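Local coordinates for uncharacterized protein (Trypanosoma cruzi, PDB 6XYB), which is of unknown function but is a conserved kinetoplastid-specific, metal-binding protein, probably a component of the paraflagellar rod, at residues S10-P15 with K108-L113; P16-L21 with W63-S68; K31-R36 with E86-E91; L82-G87 with L113-R118. One frame throughout, in Å; residues are numbered along the deposited sequence.

The four contacts illustrate how a small chain builds a two-layer fold from one antiparallel sheet and two helices. Interactions 1 and 2, with centres about 9 Å apart, are strand pairings within that sheet. They meet where strands 6-13 and 17-21 lie side by side, and interaction 2 is nested along the chain inside the loop closed by interaction 1. Interaction 3 joins helices 27-36 and 74-90, its centre about 18 Å from that of interaction 1. Interaction 4 seats helix 74-90 on strand 108-117 and shares E86 and G87 with interaction 3 and L113 with interaction 1. Early and late parts of the chain are thereby tied into one folded unit.

Interaction 1. Residues S10-P15 with K108-L113; sequences SATFNP and KDTTKL
Within the six-stranded antiparallel sheet, A11 and F13 of strand 6-13 pair with T111 and D109 of strand 108-117, each couple hydrogen-bonded in both directions. A11 N meets T111 O at 2.9 Å, and F13 N reaches D109 O at 3.0 Å. The non-hydrogen-bonded pairs S10–K112 and T12–T110 turn their side chains to the other face. There T12 OG1 and T110 OG1 share a hydrogen bond of 2.8 Å; in both threonines chi1 is -62°, which sets the hydroxyl opposite the carbonyl carbon. The K112 chain bends at its end (chi4 -84°), and NZ donates to S10 OG at 2.9 Å while also forming a salt bridge to D74 of the second subunit. On the A11 and F13 face, D109 OD2 lies 3.6 Å from F13 CD2, the ring and carboxylate planes 19° apart, whereas OD1 is paired with K77. Water 1 donates to D109 OD2 at 2.7 Å and to A11 O, and is hydrogen-bonded to T111 OG1. T111 also leans on S98 and S100, both magnesium-binding in this protein, though this chain holds no ion at them. This is the interior strand pairing of an antiparallel sheet with helix 74-90 across one face and a neighbouring subunit against the other.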
loop_
_atom_site.group_PDB
_atom_site.type_symbol
_atom_site.label_atom_id
_atom_site.label_comp_id
_atom_site.label_asym_id
_atom_site.label_seq_id
_atom_site.Cartn_x
_atom_site.Cartn_y
_atom_site.Cartn_z
ATOM N N SER C 10 -7.077 10.132 4.455
ATOM C CA SER C 10 -5.966 9.810 5.344
ATOM C C SER C 10 -6.530 9.631 6.745
ATOM O O SER C 10 -7.410 10.408 7.130
ATOM C CB SER C 10 -4.910 10.893 5.299
ATOM O OG SER C 10 -3.741 10.522 5.993
ATOM N N ALA C 11 -5.962 8.705 7.485
ATOM C CA ALA C 11 -6.413 8.476 8.865
ATOM C C ALA C 11 -5.157 8.335 9.732
ATOM O O ALA C 11 -4.330 7.448 9.438
ATOM C CB ALA C 11 -7.250 7.248 8.936
ATOM N N THR C 12 -5.112 9.119 10.809
ATOM C CA THR C 12 -4.050 9.073 11.792
ATOM C C THR C 12 -4.679 8.665 13.110
ATOM O O THR C 12 -5.739 9.144 13.439
ATOM C CB THR C 12 -3.299 10.414 11.847
ATOM O OG1 THR C 12 -2.684 10.650 10.563
ATOM C CG2 THR C 12 -2.207 10.362 12.900
ATOM N N PHE C 13 -3.989 7.803 13.809
ATOM C CA PHE C 13 -4.349 7.330 15.150
ATOM C C PHE C 13 -3.111 7.408 16.052
ATOM O O PHE C 13 -2.016 7.183 15.577
ATOM C CB PHE C 13 -4.748 5.876 15.087
ATOM C CG PHE C 13 -5.815 5.580 14.113
ATOM C CD1 PHE C 13 -7.148 5.603 14.434
ATOM C CD2 PHE C 13 -5.481 5.248 12.822
ATOM C CE1 PHE C 13 -8.138 5.386 13.489
ATOM C CE2 PHE C 13 -6.460 4.985 11.875
ATOM C CZ PHE C 13 -7.791 5.062 12.196
ATOM N N ASN C 14 -3.234 7.714 17.360
ATOM C CA ASN C 14 -4.388 8.208 18.078
ATOM C C ASN C 14 -4.100 9.608 18.592
ATOM O O ASN C 14 -2.941 9.958 18.826
ATOM C CB ASN C 14 -4.721 7.251 19.225
ATOM C CG ASN C 14 -5.477 6.040 18.724
ATOM O OD1 ASN C 14 -6.566 6.169 18.188
ATOM N ND2 ASN C 14 -4.906 4.856 18.860
ATOM N N PRO C 15 -5.142 10.439 18.840
ATOM C CA PRO C 15 -6.527 10.034 18.645
ATOM C C PRO C 15 -6.898 10.012 17.165
ATOM O O PRO C 15 -6.133 10.510 16.320
ATOM C CB PRO C 15 -7.339 11.109 19.373
ATOM C CG PRO C 15 -6.440 12.333 19.318
ATOM C CD PRO C 15 -5.013 11.824 19.298
ATOM N N LYS C 108 2.241 7.634 16.633
ATOM C CA LYS C 108 1.029 7.687 15.791
ATOM C C LYS C 108 1.260 6.962 14.469
ATOM O O LYS C 108 2.408 6.946 13.977
ATOM C CB LYS C 108 0.599 9.127 15.493
ATOM C CG LYS C 108 0.380 10.091 16.664
ATOM C CD LYS C 108 -0.220 11.413 16.221
ATOM C CE LYS C 108 -0.522 12.335 17.383
ATOM N NZ LYS C 108 -1.816 12.002 18.010
ATOM N N ASP C 109 0.218 6.372 13.959
ATOM C CA ASP C 109 0.310 5.721 12.632
ATOM C C ASP C 109 -0.617 6.413 11.662
ATOM O O ASP C 109 -1.666 6.888 12.094
ATOM C CB ASP C 109 0.021 4.230 12.633
ATOM C CG ASP C 109 -1.319 3.895 13.246
ATOM O OD1 ASP C 109 -1.384 3.897 14.508
ATOM O OD2 ASP C 109 -2.270 3.545 12.489
ATOM N N THR C 110 -0.188 6.536 10.413
ATOM C CA THR C 110 -0.975 7.223 9.402
ATOM C C THR C 110 -1.162 6.295 8.212
ATOM O O THR C 110 -0.124 5.831 7.712
ATOM C CB THR C 110 -0.286 8.535 8.995
ATOM O OG1 THR C 110 -0.212 9.369 10.163
ATOM C CG2 THR C 110 -1.033 9.238 7.888
ATOM N N THR C 111 -2.365 6.225 7.695
ATOM C CA THR C 111 -2.709 5.408 6.566
ATOM C C THR C 111 -3.408 6.267 5.528
ATOM O O THR C 111 -4.344 6.987 5.866
ATOM C CB THR C 111 -3.565 4.240 6.976
ATOM O OG1 THR C 111 -2.913 3.426 7.948
ATOM C CG2 THR C 111 -4.072 3.456 5.801
ATOM N N LYS C 112 -2.997 6.129 4.288
ATOM C CA LYS C 112 -3.607 6.785 3.161
ATOM C C LYS C 112 -4.323 5.764 2.252
ATOM O O LYS C 112 -3.853 4.664 2.045
ATOM C CB LYS C 112 -2.576 7.623 2.433
ATOM C CG LYS C 112 -2.100 8.712 3.373
ATOM C CD LYS C 112 -1.428 9.839 2.768
ATOM C CE LYS C 112 -0.602 10.537 3.817
ATOM N NZ LYS C 112 -1.463 11.487 4.575
ATOM N N LEU C 113 -5.497 6.168 1.773
ATOM C CA LEU C 113 -6.330 5.350 0.874
ATOM C C LEU C 113 -6.572 6.255 -0.343
ATOM O O LEU C 113 -7.102 7.409 -0.187
ATOM C CB LEU C 113 -7.627 4.953 1.573
ATOM C CG LEU C 113 -7.556 4.070 2.808
ATOM C CD1 LEU C 113 -8.895 4.112 3.559
ATOM C CD2 LEU C 113 -7.294 2.600 2.474
HETATM O O HOH W 1 -3.353 4.665 10.240
HETATM O O HOH W 2 -4.149 12.270 15.843
#

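Interaction 2. Residues P16-L21 with W63-S68; sequences PVITML and WRMELS
I18 and M65 are joined by two backbone hydrogen bonds, I18 N to M65 O and M65 N to I18 O, each 2.8 Å. They form a hydrogen-bonded pair of the antiparallel sheet, in which strands 17-21 and 62-66 are neighbours. M20 and W63 repeat the pattern, with M20 N to W63 O at 2.9 Å; just before strand 17-21 begins and after strand 62-66 ends, L67 N donates to P16 O. On the V17, T19 and E66 face, R64, extended from CG to NE, carries its guanidinium alongside V17, whose CG1 lies over one face of it, off-centre, 3.6 Å from R64 NE. The same group forms a salt bridge along its own strand, R64 NH2 to E66 OE1 at 3.3 Å. OE1 offers its anti lone pair and sits 20° out of the guanidinium plane. V17 CG2 touches both charged groups, giving this pair an apolar underside. The opposite face carries I18, M20, W63 and M65; M20 and M65 pack against helix 27-36, while the W63 ring meets F56 edge-to-face. At this margin of the pairing, the P16 ring and the L67 side chain cross at about a right angle, P16 CB approaching L67 CD1 at 3.7 Å.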
loop_
_atom_site.group_PDB
_atom_site.type_symbol
_atom_site.label_atom_id
_atom_site.label_comp_id
_atom_site.label_asym_id
_atom_site.label_seq_id
_atom_site.Cartn_x
_atom_site.Cartn_y
_atom_site.Cartn_z
ATOM N N PRO C 16 -8.041 9.373 16.833
ATOM C CA PRO C 16 -8.433 9.130 15.445
ATOM C C PRO C 16 -8.835 10.423 14.736
ATOM O O PRO C 16 -9.776 11.114 15.116
ATOM C CB PRO C 16 -9.579 8.133 15.475
ATOM C CG PRO C 16 -9.945 7.948 16.937
ATOM C CD PRO C 16 -8.947 8.715 17.787
ATOM N N VAL C 17 -8.103 10.731 13.653
ATOM C CA VAL C 17 -8.393 11.959 12.840
ATOM C C VAL C 17 -8.446 11.518 11.384
ATOM O O VAL C 17 -7.444 10.940 10.878
ATOM C CB VAL C 17 -7.383 13.112 13.013
ATOM C CG1 VAL C 17 -7.790 14.262 12.092
ATOM C CG2 VAL C 17 -7.266 13.514 14.495
ATOM N N ILE C 18 -9.577 11.758 10.756
ATOM C CA ILE C 18 -9.790 11.336 9.362
ATOM C C ILE C 18 -9.901 12.607 8.510
ATOM O O ILE C 18 -10.688 13.508 8.806
ATOM C CB ILE C 18 -11.052 10.475 9.206
ATOM C CG1 ILE C 18 -10.978 9.214 10.068
ATOM C CG2 ILE C 18 -11.290 10.189 7.716
ATOM C CD1 ILE C 18 -12.301 8.611 10.370
ATOM N N THR C 19 -9.111 12.698 7.443
ATOM C CA THR C 19 -9.137 13.812 6.487
ATOM C C THR C 19 -9.451 13.271 5.088
ATOM O O THR C 19 -8.944 12.200 4.729
ATOM C CB THR C 19 -7.827 14.585 6.521
ATOM O OG1 THR C 19 -6.696 13.737 6.434
ATOM C CG2 THR C 19 -7.659 15.398 7.773
ATOM N N MET C 20 -10.210 14.032 4.319
ATOM C CA MET C 20 -10.611 13.649 2.964
ATOM C C MET C 20 -10.318 14.793 2.025
ATOM O O MET C 20 -10.794 15.903 2.277
ATOM C CB MET C 20 -12.106 13.299 2.963
ATOM C CG MET C 20 -12.469 12.297 4.023
ATOM S SD MET C 20 -14.000 11.446 3.751
ATOM C CE MET C 20 -15.148 12.726 3.909
ATOM N N LEU C 21 -9.525 14.531 0.984
ATOM C CA LEU C 21 -9.138 15.520 -0.050
ATOM C C LEU C 21 -9.624 15.040 -1.393
ATOM O O LEU C 21 -9.558 13.901 -1.684
ATOM C CB LEU C 21 -7.622 15.649 -0.122
ATOM C CG LEU C 21 -6.880 16.347 0.994
ATOM C CD1 LEU C 21 -6.794 15.438 2.196
ATOM C CD2 LEU C 21 -5.495 16.754 0.476
ATOM N N TRP C 63 -12.039 17.940 4.165
ATOM C CA TRP C 63 -12.946 17.643 5.279
ATOM C C TRP C 63 -12.179 16.882 6.351
ATOM O O TRP C 63 -11.404 15.957 6.053
ATOM C CB TRP C 63 -14.118 16.821 4.770
ATOM C CG TRP C 63 -14.928 17.581 3.777
ATOM C CD1 TRP C 63 -14.795 17.585 2.410
ATOM C CD2 TRP C 63 -16.077 18.394 4.070
ATOM N NE1 TRP C 63 -15.816 18.324 1.841
ATOM C CE2 TRP C 63 -16.622 18.829 2.832
ATOM C CE3 TRP C 63 -16.806 18.691 5.250
ATOM C CZ2 TRP C 63 -17.765 19.648 2.765
ATOM C CZ3 TRP C 63 -17.915 19.523 5.173
ATOM C CH2 TRP C 63 -18.413 19.966 3.942
ATOM N N ARG C 64 -12.400 17.264 7.602
ATOM C CA ARG C 64 -11.720 16.684 8.760
ATOM C C ARG C 64 -12.701 16.249 9.833
ATOM O O ARG C 64 -13.562 17.048 10.237
ATOM C CB ARG C 64 -10.794 17.703 9.406
ATOM C CG ARG C 64 -10.050 17.154 10.623
ATOM C CD ARG C 64 -9.327 18.265 11.321
ATOM N NE ARG C 64 -8.517 17.819 12.418
ATOM C CZ ARG C 64 -8.959 17.584 13.655
ATOM N NH1 ARG C 64 -10.249 17.674 13.981
ATOM N NH2 ARG C 64 -8.090 17.242 14.574
ATOM N N MET C 65 -12.550 15.030 10.297
ATOM C CA MET C 65 -13.329 14.511 11.445
ATOM C C MET C 65 -12.373 13.983 12.512
ATOM O O MET C 65 -11.526 13.138 12.198
ATOM C CB MET C 65 -14.317 13.405 11.033
ATOM C CG MET C 65 -14.895 12.586 12.198
ATOM S SD MET C 65 -15.839 11.096 11.559
ATOM C CE MET C 65 -17.239 12.088 11.197
ATOM N N GLU C 66 -12.576 14.365 13.774
ATOM C CA GLU C 66 -11.936 13.618 14.868
ATOM C C GLU C 66 -12.996 12.802 15.616
ATOM O O GLU C 66 -13.992 13.405 16.040
ATOM C CB GLU C 66 -11.170 14.530 15.810
ATOM C CG GLU C 66 -10.464 13.758 16.921
ATOM C CD GLU C 66 -9.551 14.612 17.804
ATOM O OE1 GLU C 66 -8.928 15.549 17.271
ATOM O OE2 GLU C 66 -9.437 14.319 19.018
ATOM N N LEU C 67 -12.763 11.505 15.831
ATOM C CA LEU C 67 -13.669 10.651 16.686
ATOM C C LEU C 67 -13.425 10.951 18.179
ATOM O O LEU C 67 -12.266 11.100 18.612
ATOM C CB LEU C 67 -13.489 9.156 16.399
ATOM C CG LEU C 67 -13.423 8.700 14.945
ATOM C CD1 LEU C 67 -13.148 7.216 14.874
ATOM C CD2 LEU C 67 -14.668 9.057 14.175
ATOM N N SER C 68 -14.489 11.006 18.980
ATOM C CA SER C 68 -14.544 11.896 20.177
ATOM C C SER C 68 -13.593 11.486 21.340
ATOM O O SER C 68 -14.093 11.112 22.430
ATOM C CB SER C 68 -15.983 12.123 20.618
ATOM O OG SER C 68 -16.815 11.019 20.289
#

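Interaction 3. Residues K31-R36 with E86-E91; sequences KLLEQR and EGLEGE
Between residues 31-36 and 86-91 the backbones come closest at G87, whose CA lies 6.4 Å from L33 CA. Bare of any side chain, it leaves its backbone to be touched directly by two leucines. L32 CD2 rests 4.0 Å from G87 CA, and L33 CD2 approaches the same CA at 4.2 Å. In L32, CG stands opposite the backbone N (chi1 -180°) and carries the branch point toward the other helix, where CD2 meets G87 and CD1 meets E91. One residue on, L88 meets the other branch of L33, with L88 CD2 4.0 Å from L33 CD1 and the two side chains crossing nearly at right angles. L88 also packs on L7 and V9 of strand 6-13, so this pair reaches down to the sheet. At the end of the helix, E91 folds back with a bend at chi2 (-74°). Its chain and that of L32 slide past each other in opposite directions, bringing E91 OE2 3.6 Å from L32 CD1. The other oxygen, OE1, accepts a hydrogen bond from T29, in the first turn of helix 27-36, and forms a salt bridge with R26, just before it, bonds that probably help hold the carboxylate beside the leucine methyl. The local axes run 9.9 Å apart at 150°, the pattern of two roughly antiparallel helices lying side by side on one face of a sheet in a two-layer alpha-beta sandwich.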
loop_
_atom_site.group_PDB
_atom_site.type_symbol
_atom_site.label_atom_id
_atom_site.label_comp_id
_atom_site.label_asym_id
_atom_site.label_seq_id
_atom_site.Cartn_x
_atom_site.Cartn_y
_atom_site.Cartn_z
ATOM N N LYS C 31 -21.550 13.281 4.228
ATOM C CA LYS C 31 -22.668 13.034 5.181
ATOM C C LYS C 31 -22.912 11.526 5.324
ATOM O O LYS C 31 -23.110 11.062 6.435
ATOM C CB LYS C 31 -23.935 13.775 4.759
ATOM C CG LYS C 31 -23.874 15.281 4.979
ATOM C CD LYS C 31 -23.398 15.759 6.361
ATOM C CE LYS C 31 -23.284 17.264 6.469
ATOM N NZ LYS C 31 -24.391 17.924 5.755
ATOM N N LEU C 32 -22.801 10.753 4.235
ATOM C CA LEU C 32 -23.000 9.301 4.327
ATOM C C LEU C 32 -21.866 8.722 5.187
ATOM O O LEU C 32 -22.106 7.864 6.035
ATOM C CB LEU C 32 -22.977 8.728 2.906
ATOM C CG LEU C 32 -23.166 7.227 2.753
ATOM C CD1 LEU C 32 -23.883 6.930 1.437
ATOM C CD2 LEU C 32 -21.849 6.471 2.812
ATOM N N LEU C 33 -20.639 9.149 4.956
ATOM C CA LEU C 33 -19.515 8.652 5.782
ATOM C C LEU C 33 -19.615 9.081 7.248
ATOM O O LEU C 33 -19.261 8.264 8.124
ATOM C CB LEU C 33 -18.185 9.083 5.213
ATOM C CG LEU C 33 -17.827 8.455 3.878
ATOM C CD1 LEU C 33 -16.520 9.029 3.426
ATOM C CD2 LEU C 33 -17.744 6.956 4.019
ATOM N N GLU C 34 -20.114 10.282 7.507
ATOM C CA GLU C 34 -20.368 10.798 8.877
ATOM C C GLU C 34 -21.173 9.750 9.638
ATOM O O GLU C 34 -20.851 9.499 10.786
ATOM C CB GLU C 34 -21.120 12.125 8.829
ATOM C CG GLU C 34 -20.422 13.243 9.536
ATOM C CD GLU C 34 -21.023 14.563 9.092
ATOM O OE1 GLU C 34 -22.310 14.678 9.017
ATOM O OE2 GLU C 34 -20.219 15.428 8.769
ATOM N N GLN C 35 -22.217 9.193 9.015
ATOM C CA GLN C 35 -23.169 8.259 9.658
ATOM C C GLN C 35 -22.522 6.881 9.808
ATOM O O GLN C 35 -22.799 6.212 10.797
ATOM C CB GLN C 35 -24.455 8.176 8.836
ATOM C CG GLN C 35 -25.149 9.523 8.655
ATOM C CD GLN C 35 -26.093 9.562 7.474
ATOM O OE1 GLN C 35 -26.125 8.657 6.636
ATOM N NE2 GLN C 35 -26.884 10.627 7.397
ATOM N N ARG C 36 -21.722 6.455 8.828
ATOM C CA ARG C 36 -21.173 5.064 8.764
ATOM C C ARG C 36 -19.985 4.876 9.719
ATOM O O ARG C 36 -19.844 3.780 10.277
ATOM C CB ARG C 36 -20.776 4.666 7.340
ATOM C CG ARG C 36 -21.907 4.808 6.339
ATOM C CD ARG C 36 -22.780 3.595 6.164
ATOM N NE ARG C 36 -23.438 3.682 4.871
ATOM C CZ ARG C 36 -24.135 2.701 4.312
ATOM N NH1 ARG C 36 -24.259 1.541 4.938
ATOM N NH2 ARG C 36 -24.704 2.882 3.126
ATOM N N GLU C 86 -16.093 0.823 1.894
ATOM C CA GLU C 86 -17.442 0.334 1.541
ATOM C C GLU C 86 -18.347 1.527 1.209
ATOM O O GLU C 86 -19.050 1.547 0.182
ATOM C CB GLU C 86 -17.999 -0.521 2.694
ATOM C CG GLU C 86 -17.405 -1.897 2.679
ATOM C CD GLU C 86 -18.121 -2.912 3.514
ATOM O OE1 GLU C 86 -18.938 -2.464 4.362
ATOM O OE2 GLU C 86 -17.890 -4.138 3.252
ATOM N N GLY C 87 -18.254 2.546 2.013
ATOM C CA GLY C 87 -19.122 3.705 1.804
ATOM C C GLY C 87 -18.805 4.446 0.516
ATOM O O GLY C 87 -19.699 4.827 -0.252
ATOM N N LEU C 88 -17.515 4.654 0.265
ATOM C CA LEU C 88 -17.076 5.302 -0.976
ATOM C C LEU C 88 -17.378 4.418 -2.181
ATOM O O LEU C 88 -17.693 5.018 -3.252
ATOM C CB LEU C 88 -15.620 5.690 -0.844
ATOM C CG LEU C 88 -15.345 6.846 0.099
ATOM C CD1 LEU C 88 -13.835 6.998 0.302
ATOM C CD2 LEU C 88 -15.942 8.107 -0.464
ATOM N N GLU C 89 -17.310 3.085 -2.063
ATOM C CA GLU C 89 -17.549 2.216 -3.241
ATOM C C GLU C 89 -19.003 2.479 -3.678
ATOM O O GLU C 89 -19.231 2.665 -4.888
ATOM C CB GLU C 89 -17.212 0.752 -2.951
ATOM C CG GLU C 89 -17.141 -0.082 -4.223
ATOM C CD GLU C 89 -16.963 -1.588 -4.120
ATOM O OE1 GLU C 89 -17.037 -2.185 -2.992
ATOM O OE2 GLU C 89 -16.713 -2.171 -5.199
ATOM N N GLY C 90 -19.943 2.549 -2.731
ATOM C CA GLY C 90 -21.371 2.768 -3.053
ATOM C C GLY C 90 -21.602 4.118 -3.714
ATOM O O GLY C 90 -22.590 4.244 -4.471
ATOM N N GLU C 91 -20.726 5.094 -3.435
ATOM C CA GLU C 91 -20.771 6.468 -3.992
ATOM C C GLU C 91 -19.949 6.605 -5.281
ATOM O O GLU C 91 -19.826 7.730 -5.715
ATOM C CB GLU C 91 -20.254 7.425 -2.911
ATOM C CG GLU C 91 -21.245 7.542 -1.769
ATOM C CD GLU C 91 -22.482 8.384 -2.106
ATOM O OE1 GLU C 91 -22.362 9.620 -2.403
ATOM O OE2 GLU C 91 -23.566 7.807 -2.069
#

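Interaction 4. Residues L82-G87 with L113-R118; sequences LTIIEG and LFFARR
The F115 ring meets I85 at its edge: I85 CA lies near the ring plane, 4.2 Å from F115 CE2. I85 CG1 touches the far end of the ring at F115 CZ, also at 4.2 Å, the two side chains crossing at about a right angle. I84 CG2 comes to the same F115 CZ at 4.3 Å but obliquely. With CG opposite the carbonyl carbon (chi1 -62°) and chi2 at 87°, the ring stands out from strand 108-117 and pushes its end between the two isoleucines and L88 of the following turn, while L7 and V9 of the neighbouring strand also touch it. Two residues earlier, and so on the same face of the sheet, L113 splits its branches between the same pair: L113 CD1 faces I84 CG2 and L113 CD2 faces I85 CD1, each at 4.3 Å. This is helix-on-sheet packing of a two-layer alpha-beta fold. The local axes of helix 74-90 and the strand are nearly parallel, 7° apart in direction, with 10.7 Å between them, a spacing bridged here by the side chains of I84, I85, L113 and F115. L113 also touches S98 on the adjacent strand 93-103, a magnesium-binding residue in this protein, though this chain holds no ion there. Farther along, the guanidinium of R117 forms a cation-pi contact with W93, and its NH1 donates to E91 O just beyond the helix end.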
loop_
_atom_site.group_PDB
_atom_site.type_symbol
_atom_site.label_atom_id
_atom_site.label_comp_id
_atom_site.label_asym_id
_atom_site.label_seq_id
_atom_site.Cartn_x
_atom_site.Cartn_y
_atom_site.Cartn_z
ATOM N N LEU C 82 -12.374 -0.288 6.522
ATOM C CA LEU C 82 -13.408 -1.010 5.742
ATOM C C LEU C 82 -14.663 -0.160 5.516
ATOM O O LEU C 82 -15.254 -0.170 4.414
ATOM C CB LEU C 82 -13.806 -2.328 6.426
ATOM C CG LEU C 82 -13.255 -3.586 5.792
ATOM C CD1 LEU C 82 -13.997 -4.806 6.320
ATOM C CD2 LEU C 82 -13.258 -3.545 4.272
ATOM N N THR C 83 -15.123 0.536 6.551
ATOM C CA THR C 83 -16.398 1.296 6.418
ATOM C C THR C 83 -16.180 2.470 5.439
ATOM O O THR C 83 -17.069 2.737 4.657
ATOM C CB THR C 83 -17.035 1.721 7.755
ATOM O OG1 THR C 83 -16.286 2.766 8.387
ATOM C CG2 THR C 83 -17.221 0.582 8.740
ATOM N N ILE C 84 -15.005 3.109 5.461
ATOM C CA ILE C 84 -14.684 4.180 4.474
ATOM C C ILE C 84 -14.713 3.571 3.071
ATOM O O ILE C 84 -15.278 4.178 2.159
ATOM C CB ILE C 84 -13.349 4.881 4.792
ATOM C CG1 ILE C 84 -13.407 5.620 6.141
ATOM C CG2 ILE C 84 -12.883 5.726 3.590
ATOM C CD1 ILE C 84 -12.044 6.030 6.632
ATOM N N ILE C 85 -14.022 2.451 2.900
ATOM C CA ILE C 85 -13.924 1.864 1.522
ATOM C C ILE C 85 -15.337 1.495 1.051
ATOM O O ILE C 85 -15.688 1.746 -0.088
ATOM C CB ILE C 85 -12.993 0.652 1.501
ATOM C CG1 ILE C 85 -11.556 1.101 1.816
ATOM C CG2 ILE C 85 -13.127 -0.148 0.204
ATOM C CD1 ILE C 85 -10.668 0.014 2.343
ATOM N N GLU C 86 -16.093 0.823 1.894
ATOM C CA GLU C 86 -17.442 0.334 1.541
ATOM C C GLU C 86 -18.347 1.527 1.209
ATOM O O GLU C 86 -19.050 1.547 0.182
ATOM C CB GLU C 86 -17.999 -0.521 2.694
ATOM C CG GLU C 86 -17.405 -1.897 2.679
ATOM C CD GLU C 86 -18.121 -2.912 3.514
ATOM O OE1 GLU C 86 -18.938 -2.464 4.362
ATOM O OE2 GLU C 86 -17.890 -4.138 3.252
ATOM N N GLY C 87 -18.254 2.546 2.013
ATOM C CA GLY C 87 -19.122 3.705 1.804
ATOM C C GLY C 87 -18.805 4.446 0.516
ATOM O O GLY C 87 -19.699 4.827 -0.252
ATOM N N LEU C 113 -5.497 6.168 1.773
ATOM C CA LEU C 113 -6.330 5.350 0.874
ATOM C C LEU C 113 -6.572 6.255 -0.343
ATOM O O LEU C 113 -7.102 7.409 -0.187
ATOM C CB LEU C 113 -7.627 4.953 1.573
ATOM C CG LEU C 113 -7.556 4.070 2.808
ATOM C CD1 LEU C 113 -8.895 4.112 3.559
ATOM C CD2 LEU C 113 -7.294 2.600 2.474
ATOM N N PHE C 114 -6.321 5.742 -1.532
ATOM C CA PHE C 114 -6.497 6.547 -2.751
ATOM C C PHE C 114 -7.574 5.895 -3.636
ATOM O O PHE C 114 -7.586 4.673 -3.805
ATOM C CB PHE C 114 -5.185 6.560 -3.554
ATOM C CG PHE C 114 -4.059 7.238 -2.855
ATOM C CD1 PHE C 114 -4.007 8.608 -2.790
ATOM C CD2 PHE C 114 -3.112 6.484 -2.199
ATOM C CE1 PHE C 114 -2.970 9.260 -2.139
ATOM C CE2 PHE C 114 -2.036 7.134 -1.575
ATOM C CZ PHE C 114 -1.999 8.506 -1.518
ATOM N N PHE C 115 -8.490 6.736 -4.116
ATOM C CA PHE C 115 -9.692 6.278 -4.843
ATOM C C PHE C 115 -9.819 6.969 -6.201
ATOM O O PHE C 115 -9.369 8.129 -6.357
ATOM C CB PHE C 115 -10.957 6.624 -4.082
ATOM C CG PHE C 115 -11.041 5.957 -2.734
ATOM C CD1 PHE C 115 -10.464 6.549 -1.625
ATOM C CD2 PHE C 115 -11.760 4.762 -2.518
ATOM C CE1 PHE C 115 -10.474 5.931 -0.386
ATOM C CE2 PHE C 115 -11.808 4.161 -1.249
ATOM C CZ PHE C 115 -11.140 4.756 -0.189
ATOM N N ALA C 116 -10.365 6.241 -7.170
ATOM C CA ALA C 116 -10.649 6.809 -8.508
ATOM C C ALA C 116 -12.105 6.543 -8.870
ATOM O O ALA C 116 -12.773 5.632 -8.303
ATOM C CB ALA C 116 -9.692 6.201 -9.529
ATOM N N ARG C 117 -12.651 7.347 -9.792
ATOM C CA ARG C 117 -14.031 7.082 -10.268
ATOM C C ARG C 117 -14.032 5.848 -11.168
ATOM O O ARG C 117 -12.974 5.548 -11.744
ATOM C CB ARG C 117 -14.629 8.265 -11.044
ATOM C CG ARG C 117 -14.876 9.529 -10.260
ATOM C CD ARG C 117 -15.875 9.391 -9.145
ATOM N NE ARG C 117 -17.279 9.251 -9.558
ATOM C CZ ARG C 117 -18.286 9.071 -8.715
ATOM N NH1 ARG C 117 -18.049 9.052 -7.428
ATOM N NH2 ARG C 117 -19.528 8.913 -9.146
ATOM N N ARG C 118 -15.161 5.147 -11.293
ATOM C CA ARG C 118 -15.254 3.761 -11.834
ATOM C C ARG C 118 -14.975 3.715 -13.344
ATOM O O ARG C 118 -14.530 2.645 -13.850
ATOM C CB ARG C 118 -16.637 3.182 -11.535
#